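Local coordinates for protein Niban 2 (Homo sapiens, PDB 7CTP), which may suppress apoptosis and may promote melanoma cell invasion, and is represented here by its PH-domain-containing part, without the C-terminal tail, at residues 128-133 against 168-173; 82-87 against 152-157; 246-251 against 265-270. All coordinates share one frame; numbering follows the deposited sequence.

Contact 1: residues 128-133 against 168-173; sequences DQYLEL and HYYFCM
H168 meets Y130 through a hydrogen bond between the imidazole ND1 and the tyrosine OH, 2.7 Å long. The OH lies in the imidazole plane, and ND1 lies in turn at the edge of the Y130 ring. The two ring planes are close to perpendicular, at 88°. H168 NE2 is bonded to the backbone O of H163, so both imidazole nitrogens have partners and the ring is held against rotation.

Two residues on, Y170 brings a second hydroxyl to the same point. Its OH is 2.6 Å from Y130 OH, a short hydrogen bond. The ring follows: Y170 CE1 approaches Y130 CZ at 3.5 Å. This is an offset edge-to-face pair, with the edge of Y170 toward the face of Y130 and centroids 5.3 Å apart. Y130 reaches both partners because its CG stands anti to the backbone N (chi1 170°), which sends the ring out from the helix.

The Y130 hydroxyl thus links all three rings of a largely buried aromatic cluster. A phenylalanine in place of Y130 would probably leave H168 ND1 and Y170 OH without their common partner and the imidazole freer to turn.

The cluster links helix 127-134 to strand 169-173 of the PH-domain sheet. I160 of the adjacent strand 157-162 packs on both tyrosines, and I268 of helix 260-337 touches Y130 and H168.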
loop_
_atom_site.group_PDB
_atom_site.type_symbol
_atom_site.label_atom_id
_atom_site.label_comp_id
_atom_site.label_asym_id
_atom_site.label_seq_id
_atom_site.Cartn_x
_atom_site.Cartn_y
_atom_site.Cartn_z
ATOM N N ASP A 128 20.426 -15.006 -10.979
ATOM C CA ASP A 128 20.476 -14.356 -12.283
ATOM C C ASP A 128 19.390 -13.301 -12.416
ATOM O O ASP A 128 19.636 -12.217 -12.958
ATOM C CB ASP A 128 20.342 -15.375 -13.402
ATOM C CG ASP A 128 20.738 -14.796 -14.730
ATOM O OD1 ASP A 128 21.910 -14.372 -14.861
ATOM O OD2 ASP A 128 19.870 -14.728 -15.623
ATOM N N GLN A 129 18.181 -13.610 -11.936
ATOM C CA GLN A 129 17.110 -12.617 -11.918
ATOM C C GLN A 129 17.532 -11.363 -11.176
ATOM O O GLN A 129 17.203 -10.246 -11.593
ATOM C CB GLN A 129 15.865 -13.190 -11.245
ATOM C CG GLN A 129 14.960 -14.005 -12.116
ATOM C CD GLN A 129 13.746 -14.481 -11.346
ATOM O OE1 GLN A 129 13.636 -14.255 -10.134
ATOM N NE2 GLN A 129 12.830 -15.139 -12.039
ATOM N N TYR A 130 18.228 -11.535 -10.049
ATOM C CA TYR A 130 18.677 -10.396 -9.251
ATOM C C TYR A 130 19.739 -9.594 -9.987
ATOM O O TYR A 130 19.679 -8.360 -10.039
ATOM C CB TYR A 130 19.209 -10.884 -7.910
ATOM C CG TYR A 130 19.912 -9.826 -7.106
ATOM C CD1 TYR A 130 19.197 -8.794 -6.488
ATOM C CD2 TYR A 130 21.295 -9.846 -6.967
ATOM C CE1 TYR A 130 19.855 -7.814 -5.745
ATOM C CE2 TYR A 130 21.957 -8.877 -6.241
ATOM C CZ TYR A 130 21.233 -7.863 -5.632
ATOM O OH TYR A 130 21.912 -6.911 -4.914
ATOM N N LEU A 131 20.727 -10.281 -10.562
ATOM C CA LEU A 131 21.774 -9.590 -11.306
ATOM C C LEU A 131 21.210 -8.870 -12.520
ATOM O O LEU A 131 21.715 -7.809 -12.899
ATOM C CB LEU A 131 22.861 -10.583 -11.734
ATOM C CG LEU A 131 23.672 -11.207 -10.592
ATOM C CD1 LEU A 131 24.681 -12.176 -11.173
ATOM C CD2 LEU A 131 24.366 -10.147 -9.754
ATOM N N GLU A 132 20.169 -9.425 -13.141
ATOM C CA GLU A 132 19.527 -8.741 -14.256
ATOM C C GLU A 132 18.850 -7.459 -13.788
ATOM O O GLU A 132 18.930 -6.419 -14.457
ATOM C CB GLU A 132 18.523 -9.679 -14.927
ATOM C CG GLU A 132 17.817 -9.072 -16.123
ATOM C CD GLU A 132 16.918 -10.054 -16.843
ATOM O OE1 GLU A 132 15.864 -9.599 -17.343
ATOM O OE2 GLU A 132 17.271 -11.262 -16.921
ATOM N N LEU A 133 18.222 -7.509 -12.614
ATOM C CA LEU A 133 17.502 -6.353 -12.082
ATOM C C LEU A 133 18.450 -5.208 -11.736
ATOM O O LEU A 133 18.117 -4.038 -11.960
ATOM C CB LEU A 133 16.688 -6.782 -10.862
ATOM C CG LEU A 133 15.833 -5.745 -10.134
ATOM C CD1 LEU A 133 14.882 -5.083 -11.109
ATOM C CD2 LEU A 133 15.067 -6.443 -9.015
ATOM N N HIS A 168 20.103 -4.695 0.224
ATOM C CA HIS A 168 19.550 -5.942 -0.273
ATOM C C HIS A 168 19.986 -7.063 0.649
ATOM O O HIS A 168 21.058 -7.000 1.253
ATOM C CB HIS A 168 20.009 -6.225 -1.702
ATOM C CG HIS A 168 19.739 -5.095 -2.649
ATOM N ND1 HIS A 168 20.322 -5.010 -3.894
ATOM C CD2 HIS A 168 18.941 -4.006 -2.528
ATOM C CE1 HIS A 168 19.895 -3.915 -4.502
ATOM N NE2 HIS A 168 19.060 -3.284 -3.692
ATOM N N TYR A 169 19.138 -8.077 0.765
ATOM C CA TYR A 169 19.389 -9.226 1.626
ATOM C C TYR A 169 19.424 -10.489 0.786
ATOM O O TYR A 169 18.630 -10.644 -0.145
ATOM C CB TYR A 169 18.314 -9.351 2.698
ATOM C CG TYR A 169 18.243 -8.164 3.615
ATOM C CD1 TYR A 169 19.083 -8.068 4.714
ATOM C CD2 TYR A 169 17.346 -7.132 3.380
ATOM C CE1 TYR A 169 19.026 -6.975 5.564
ATOM C CE2 TYR A 169 17.279 -6.041 4.224
ATOM C CZ TYR A 169 18.118 -5.971 5.316
ATOM O OH TYR A 169 18.062 -4.886 6.159
ATOM N N TYR A 170 20.345 -11.393 1.119
ATOM C CA TYR A 170 20.552 -12.613 0.352
ATOM C C TYR A 170 20.425 -13.806 1.284
ATOM O O TYR A 170 21.203 -13.938 2.236
ATOM C CB TYR A 170 21.921 -12.601 -0.324
ATOM C CG TYR A 170 22.259 -11.271 -0.959
ATOM C CD1 TYR A 170 21.611 -10.849 -2.113
ATOM C CD2 TYR A 170 23.211 -10.431 -0.397
ATOM C CE1 TYR A 170 21.917 -9.629 -2.701
ATOM C CE2 TYR A 170 23.521 -9.209 -0.978
ATOM C CZ TYR A 170 22.869 -8.817 -2.129
ATOM O OH TYR A 170 23.176 -7.601 -2.711
ATOM N N PHE A 171 19.436 -14.651 1.021
ATOM C CA PHE A 171 19.175 -15.862 1.785
ATOM C C PHE A 171 19.240 -17.068 0.859
ATOM O O PHE A 171 19.081 -16.948 -0.356
ATOM C CB PHE A 171 17.789 -15.830 2.440
ATOM C CG PHE A 171 17.538 -14.622 3.298
ATOM C CD1 PHE A 171 18.161 -14.490 4.525
ATOM C CD2 PHE A 171 16.658 -13.635 2.885
ATOM C CE1 PHE A 171 17.915 -13.377 5.327
ATOM C CE2 PHE A 171 16.414 -12.528 3.671
ATOM C CZ PHE A 171 17.042 -12.397 4.895
ATOM N N CYS A 172 19.456 -18.249 1.433
ATOM C CA CYS A 172 19.137 -19.456 0.683
ATOM C C CYS A 172 18.636 -20.520 1.652
ATOM O O CYS A 172 18.839 -20.443 2.871
ATOM C CB CYS A 172 20.320 -19.945 -0.187
ATOM S SG CYS A 172 21.739 -20.547 0.666
ATOM N N MET A 173 17.908 -21.476 1.089
ATOM C CA MET A 173 17.283 -22.556 1.831
ATOM C C MET A 173 17.777 -23.889 1.290
ATOM O O MET A 173 18.311 -23.984 0.181
ATOM C CB MET A 173 15.754 -22.496 1.736
ATOM C CG MET A 173 15.133 -21.277 2.398
ATOM S SD MET A 173 15.209 -19.843 1.300
ATOM C CE MET A 173 14.785 -18.522 2.422
#

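Contact 2: residues 82-87 against 152-157; sequences KKWRNR and KCPTQF
W84 and P154 mark the closest backbone approach, with their CA atoms 7.8 Å apart, too far for main-chain pairing between the start of strand 84-91 and the irregular segment 152-157. The indole of W84 bridges the gap and touches three successive residues.

P154 comes over one face of the indole. Its CD sits 3.5 Å from the centroid of the five-membered ring, only 12° off the ring normal. This is a CH-pi contact. CD and W84 CD2, 3.4 Å apart, are the nearest atoms of these two side chains, and CG of the proline lies near W84 CG. The first bond of the W84 side chain heads for the loop, and CG anti to the carbonyl carbon (chi1 -68°) lays the indole face against P154.

C153 meets the other ring of the indole. Its SG lies 3.6 Å from W84 CZ2 and equally near CH2. The sulfur approaches the six-membered ring obliquely, in a sulfur-aromatic contact. K152 contributes its backbone. W84 NE1 donates to K152 O over 3.1 Å, but the bond is bent to 127° and is weak.

Farther along the loop, T155 OG1 accepts from F157 N at 3.2 Å, forming an ST turn. The same hydroxyl bonds to M173 O, in the neighbouring segment 168-173.

W84 also meets its own sheet: H77 edge-to-face, and F75, Y170 and C172 by packing. The contact packs the loop between helix 127-134 and strand 157-162 on the second strand of the PH-domain antiparallel sheet. It lies next to the hairpin of strands 70-77 and 84-91, and its core is a proline laid on a tryptophan face as a CH-pi contact.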
loop_
_atom_site.group_PDB
_atom_site.type_symbol
_atom_site.label_atom_id
_atom_site.label_comp_id
_atom_site.label_asym_id
_atom_site.label_seq_id
_atom_site.Cartn_x
_atom_site.Cartn_y
_atom_site.Cartn_z
ATOM N N LYS A 82 31.497 -11.447 3.804
ATOM C CA LYS A 82 31.219 -12.145 2.547
ATOM C C LYS A 82 31.041 -13.650 2.745
ATOM O O LYS A 82 31.216 -14.426 1.800
ATOM C CB LYS A 82 32.308 -11.873 1.501
ATOM C CG LYS A 82 32.557 -10.398 1.249
ATOM C CD LYS A 82 31.847 -9.925 -0.003
ATOM C CE LYS A 82 31.737 -8.426 -0.003
ATOM N NZ LYS A 82 30.650 -7.943 0.899
ATOM N N LYS A 83 30.697 -14.074 3.962
ATOM C CA LYS A 83 30.500 -15.477 4.303
ATOM C C LYS A 83 29.027 -15.751 4.578
ATOM O O LYS A 83 28.311 -14.902 5.117
ATOM C CB LYS A 83 31.321 -15.867 5.539
ATOM C CG LYS A 83 32.782 -16.204 5.262
ATOM C CD LYS A 83 33.641 -15.984 6.508
ATOM C CE LYS A 83 35.030 -16.605 6.369
ATOM N NZ LYS A 83 35.665 -16.313 5.056
ATOM N N TRP A 84 28.583 -16.954 4.222
ATOM C CA TRP A 84 27.226 -17.381 4.533
ATOM C C TRP A 84 27.168 -17.984 5.932
ATOM O O TRP A 84 27.985 -18.844 6.285
ATOM C CB TRP A 84 26.735 -18.397 3.506
ATOM C CG TRP A 84 26.520 -17.835 2.141
ATOM C CD1 TRP A 84 27.471 -17.615 1.182
ATOM C CD2 TRP A 84 25.272 -17.434 1.567
ATOM N NE1 TRP A 84 26.888 -17.096 0.049
ATOM C CE2 TRP A 84 25.539 -16.977 0.261
ATOM C CE3 TRP A 84 23.953 -17.415 2.034
ATOM C CZ2 TRP A 84 24.535 -16.505 -0.584
ATOM C CZ3 TRP A 84 22.960 -16.949 1.194
ATOM C CH2 TRP A 84 23.255 -16.500 -0.099
ATOM N N ARG A 85 26.200 -17.536 6.727
ATOM C CA ARG A 85 26.026 -18.002 8.093
ATOM C C ARG A 85 24.593 -18.456 8.283
ATOM O O ARG A 85 23.668 -17.841 7.746
ATOM C CB ARG A 85 26.335 -16.901 9.116
ATOM C CG ARG A 85 27.763 -16.403 9.117
ATOM C CD ARG A 85 28.753 -17.498 9.487
ATOM N NE ARG A 85 30.124 -16.991 9.491
ATOM C CZ ARG A 85 31.200 -17.737 9.265
ATOM N NH1 ARG A 85 31.069 -19.030 9.018
ATOM N NH2 ARG A 85 32.408 -17.191 9.287
ATOM N N ASN A 86 24.409 -19.531 9.047
ATOM C CA ASN A 86 23.067 -19.877 9.488
ATOM C C ASN A 86 22.502 -18.731 10.307
ATOM O O ASN A 86 23.234 -18.038 11.023
ATOM C CB ASN A 86 23.065 -21.160 10.322
ATOM C CG ASN A 86 21.712 -21.424 10.978
ATOM O OD1 ASN A 86 20.814 -22.001 10.366
ATOM N ND2 ASN A 86 21.556 -20.979 12.224
ATOM N N ARG A 87 21.195 -18.513 10.181
ATOM C CA ARG A 87 20.494 -17.562 11.023
ATOM C C ARG A 87 19.140 -18.144 11.378
ATOM O O ARG A 87 18.451 -18.697 10.516
ATOM C CB ARG A 87 20.311 -16.201 10.327
ATOM C CG ARG A 87 21.579 -15.380 10.204
ATOM C CD ARG A 87 21.894 -14.634 11.491
ATOM N NE ARG A 87 23.138 -13.879 11.394
ATOM C CZ ARG A 87 24.344 -14.392 11.608
ATOM N NH1 ARG A 87 24.476 -15.670 11.938
ATOM N NH2 ARG A 87 25.418 -13.625 11.493
ATOM N N LYS A 152 27.246 -16.042 -4.934
ATOM C CA LYS A 152 27.219 -17.487 -5.161
ATOM C C LYS A 152 26.733 -18.173 -3.891
ATOM O O LYS A 152 27.363 -18.036 -2.837
ATOM C CB LYS A 152 28.610 -18.003 -5.547
ATOM C CG LYS A 152 28.854 -18.137 -7.042
ATOM C CD LYS A 152 30.336 -18.000 -7.371
ATOM C CE LYS A 152 30.540 -17.410 -8.760
ATOM N NZ LYS A 152 30.777 -18.459 -9.792
ATOM N N CYS A 153 25.635 -18.938 -3.993
ATOM C CA CYS A 153 24.912 -19.462 -2.827
ATOM C C CYS A 153 25.279 -20.919 -2.543
ATOM O O CYS A 153 25.503 -21.697 -3.476
ATOM C CB CYS A 153 23.405 -19.363 -3.039
ATOM S SG CYS A 153 22.824 -17.724 -3.487
ATOM N N PRO A 154 25.308 -21.304 -1.262
ATOM C CA PRO A 154 25.635 -22.696 -0.909
ATOM C C PRO A 154 24.558 -23.713 -1.272
ATOM O O PRO A 154 24.829 -24.919 -1.202
ATOM C CB PRO A 154 25.829 -22.644 0.614
ATOM C CG PRO A 154 25.880 -21.186 0.981
ATOM C CD PRO A 154 25.128 -20.454 -0.074
ATOM N N THR A 155 23.346 -23.279 -1.606
ATOM C CA THR A 155 22.283 -24.178 -2.031
ATOM C C THR A 155 21.710 -23.693 -3.353
ATOM O O THR A 155 22.030 -22.601 -3.836
ATOM C CB THR A 155 21.155 -24.283 -0.994
ATOM O OG1 THR A 155 20.257 -23.172 -1.153
ATOM C CG2 THR A 155 21.707 -24.305 0.426
ATOM N N GLN A 156 20.844 -24.521 -3.933
ATOM C CA GLN A 156 20.193 -24.216 -5.199
ATOM C C GLN A 156 18.880 -23.458 -5.035
ATOM O O GLN A 156 18.145 -23.300 -6.015
ATOM C CB GLN A 156 19.930 -25.509 -5.977
ATOM C CG GLN A 156 21.104 -26.466 -6.024
ATOM C CD GLN A 156 20.927 -27.640 -5.074
ATOM O OE1 GLN A 156 20.966 -27.475 -3.849
ATOM N NE2 GLN A 156 20.732 -28.833 -5.633
ATOM N N PHE A 157 18.560 -22.992 -3.832
ATOM C CA PHE A 157 17.252 -22.399 -3.551
ATOM C C PHE A 157 17.436 -21.063 -2.851
ATOM O O PHE A 157 17.246 -20.945 -1.636
ATOM C CB PHE A 157 16.400 -23.357 -2.724
ATOM C CG PHE A 157 16.329 -24.732 -3.316
ATOM C CD1 PHE A 157 15.586 -24.964 -4.463
ATOM C CD2 PHE A 157 17.045 -25.779 -2.760
ATOM C CE1 PHE A 157 15.537 -26.227 -5.028
ATOM C CE2 PHE A 157 16.999 -27.040 -3.319
ATOM C CZ PHE A 157 16.244 -27.263 -4.452
#

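Contact 3: residues 246-251 against 265-270; sequences PELKAE and RQWIQI
K249 lies across the indole of W267, and the two side chains cross at about a right angle. The helix backbones are closest at these residues too, with CA atoms 7.9 Å apart.

The lysine begins its contact at the main chain. Its backbone N and CA already come close to CH2 and CZ3 of W267. CB sits over the six-membered ring, 4.3 Å from its centroid and 20° off the normal, in a CH-pi contact. CG and CD run on farther from the ring. A bend at chi3 (-80°) then turns the chain back, and CE closes on the indole again. CE stands over the face, offset toward the rim, 3.4 Å from W267 NE1.

NZ passes beyond the ring to polar partners. It donates to a water at 2.7 Å. The same water accepts a weak bond from W267 NE1 at 3.3 Å, so it ties the lysine tip to the indole nitrogen. NZ also bonds to S137 O, in the loop after helix 127-134.

L248 adds an apolar touch at the far end of the indole. Its CD2 meets W267 CH2 obliquely at 4.0 Å. R12 and I16 of helix 10-48 pack against the same leucine.

No direct hydrogen bond joins 246-251 to 265-270. The chemistry is divided along the lysine: the methylenes at CB and CE pack on the aromatic face, while the ammonium is satisfied by a carbonyl and a water past the rim. Helices 232-252 and 260-337 are thus joined mainly by packing on the indole face, with one shared water at its edge, and the ammonium is directed to that water and to S137 O.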
loop_
_atom_site.group_PDB
_atom_site.type_symbol
_atom_site.label_atom_id
_atom_site.label_comp_id
_atom_site.label_asym_id
_atom_site.label_seq_id
_atom_site.Cartn_x
_atom_site.Cartn_y
_atom_site.Cartn_z
ATOM N N PRO A 246 19.410 10.232 -9.071
ATOM C CA PRO A 246 20.084 10.418 -10.367
ATOM C C PRO A 246 21.341 11.266 -10.309
ATOM O O PRO A 246 22.382 10.854 -10.836
ATOM C CB PRO A 246 18.994 11.074 -11.222
ATOM C CG PRO A 246 17.741 10.518 -10.686
ATOM C CD PRO A 246 17.956 10.455 -9.189
ATOM N N GLU A 247 21.282 12.452 -9.697
ATOM C CA GLU A 247 22.475 13.293 -9.694
ATOM C C GLU A 247 23.540 12.722 -8.758
ATOM O O GLU A 247 24.735 12.843 -9.032
ATOM C CB GLU A 247 22.118 14.740 -9.341
ATOM C CG GLU A 247 21.734 14.940 -7.911
ATOM C CD GLU A 247 21.179 16.332 -7.592
ATOM O OE1 GLU A 247 21.985 17.288 -7.512
ATOM O OE2 GLU A 247 19.949 16.461 -7.373
ATOM N N LEU A 248 23.132 12.067 -7.661
ATOM C CA LEU A 248 24.125 11.436 -6.795
ATOM C C LEU A 248 24.821 10.294 -7.518
ATOM O O LEU A 248 26.041 10.124 -7.400
ATOM C CB LEU A 248 23.483 10.946 -5.495
ATOM C CG LEU A 248 24.424 10.521 -4.369
ATOM C CD1 LEU A 248 25.211 11.716 -3.839
ATOM C CD2 LEU A 248 23.650 9.834 -3.245
ATOM N N LYS A 249 24.059 9.502 -8.272
ATOM C CA LYS A 249 24.641 8.439 -9.082
ATOM C C LYS A 249 25.542 9.007 -10.173
ATOM O O LYS A 249 26.625 8.468 -10.437
ATOM C CB LYS A 249 23.516 7.599 -9.688
ATOM C CG LYS A 249 23.941 6.260 -10.261
ATOM C CD LYS A 249 22.716 5.493 -10.749
ATOM C CE LYS A 249 21.976 4.798 -9.613
ATOM N NZ LYS A 249 20.865 3.923 -10.118
ATOM N N ALA A 250 25.109 10.096 -10.815
ATOM C CA ALA A 250 25.920 10.722 -11.857
ATOM C C ALA A 250 27.246 11.223 -11.299
ATOM O O ALA A 250 28.269 11.206 -11.996
ATOM C CB ALA A 250 25.146 11.864 -12.518
ATOM N N GLU A 251 27.254 11.664 -10.042
ATOM C CA GLU A 251 28.465 12.225 -9.455
ATOM C C GLU A 251 29.387 11.136 -8.914
ATOM O O GLU A 251 30.601 11.164 -9.148
ATOM C CB GLU A 251 28.095 13.209 -8.346
ATOM C CG GLU A 251 29.293 13.870 -7.676
ATOM C CD GLU A 251 28.921 15.166 -6.993
ATOM O OE1 GLU A 251 27.844 15.210 -6.361
ATOM O OE2 GLU A 251 29.702 16.138 -7.085
ATOM N N ARG A 265 27.554 -3.244 -6.591
ATOM C CA ARG A 265 27.422 -3.524 -5.163
ATOM C C ARG A 265 27.824 -2.318 -4.316
ATOM O O ARG A 265 27.209 -2.048 -3.275
ATOM C CB ARG A 265 28.262 -4.744 -4.790
ATOM C CG ARG A 265 28.056 -5.228 -3.360
ATOM C CD ARG A 265 29.373 -5.631 -2.711
ATOM N NE ARG A 265 30.147 -4.457 -2.310
ATOM C CZ ARG A 265 30.988 -4.428 -1.281
ATOM N NH1 ARG A 265 31.649 -3.318 -0.991
ATOM N NH2 ARG A 265 31.161 -5.501 -0.531
ATOM N N GLN A 266 28.857 -1.587 -4.739
ATOM C CA GLN A 266 29.241 -0.384 -4.010
ATOM C C GLN A 266 28.130 0.650 -4.047
ATOM O O GLN A 266 27.861 1.321 -3.041
ATOM C CB GLN A 266 30.530 0.194 -4.585
ATOM C CG GLN A 266 31.714 -0.696 -4.351
ATOM C CD GLN A 266 32.930 -0.216 -5.092
ATOM O OE1 GLN A 266 33.583 -0.984 -5.795
ATOM N NE2 GLN A 266 33.238 1.065 -4.948
ATOM N N TRP A 267 27.459 0.794 -5.192
ATOM C CA TRP A 267 26.371 1.766 -5.252
ATOM C C TRP A 267 25.233 1.372 -4.313
ATOM O O TRP A 267 24.633 2.233 -3.654
ATOM C CB TRP A 267 25.848 1.938 -6.679
ATOM C CG TRP A 267 24.583 2.720 -6.634
ATOM C CD1 TRP A 267 23.315 2.242 -6.796
ATOM C CD2 TRP A 267 24.451 4.102 -6.298
ATOM N NE1 TRP A 267 22.402 3.249 -6.613
ATOM C CE2 TRP A 267 23.072 4.405 -6.307
ATOM C CE3 TRP A 267 25.365 5.119 -6.007
ATOM C CZ2 TRP A 267 22.581 5.686 -6.040
ATOM C CZ3 TRP A 267 24.875 6.400 -5.744
ATOM C CH2 TRP A 267 23.496 6.669 -5.759
ATOM N N ILE A 268 24.930 0.071 -4.229
ATOM C CA ILE A 268 23.881 -0.393 -3.322
ATOM C C ILE A 268 24.221 -0.028 -1.883
ATOM O O ILE A 268 23.352 0.397 -1.111
ATOM C CB ILE A 268 23.661 -1.912 -3.490
ATOM C CG1 ILE A 268 22.986 -2.205 -4.834
ATOM C CG2 ILE A 268 22.827 -2.461 -2.320
ATOM C CD1 ILE A 268 23.247 -3.613 -5.362
ATOM N N GLN A 269 25.493 -0.175 -1.504
ATOM C CA GLN A 269 25.915 0.177 -0.150
ATOM C C GLN A 269 25.777 1.675 0.103
ATOM O O GLN A 269 25.312 2.095 1.171
ATOM C CB GLN A 269 27.355 -0.284 0.079
ATOM C CG GLN A 269 27.822 -0.158 1.522
ATOM C CD GLN A 269 29.085 -0.955 1.795
ATOM O OE1 GLN A 269 29.794 -1.360 0.869
ATOM N NE2 GLN A 269 29.370 -1.187 3.072
ATOM N N ILE A 270 26.191 2.494 -0.868
ATOM C CA ILE A 270 26.053 3.946 -0.750
ATOM C C ILE A 270 24.584 4.342 -0.656
ATOM O O ILE A 270 24.200 5.173 0.174
ATOM C CB ILE A 270 26.739 4.645 -1.935
ATOM C CG1 ILE A 270 28.254 4.458 -1.857
ATOM C CG2 ILE A 270 26.352 6.144 -1.970
ATOM C CD1 ILE A 270 28.971 4.767 -3.154
HETATM O O HOH W 1 20.013 1.933 -8.501
#

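In the fold
Contacts 1 and 2 both reach the same PH-domain sheet, and their centres are about 11 Å apart. They touch directly: M173 N is 2.9 Å from F157 O, a probable backbone hydrogen bond, and C172 SG packs on P154 CD at 3.5 Å. Contact 3 lies in the helical part of the chain. Its centre is about 19 Å from that of contact 1 and about 26 Å from that of contact 2. I268 makes the link to contact 1, with its CD1 3.5 Å from H168 CE1. Helix 260-337 therefore takes part in contact 3 and also packs on the aromatic cluster. Contacts 2 and 3 meet where K82 NZ and R265 NH2, like charges, come close.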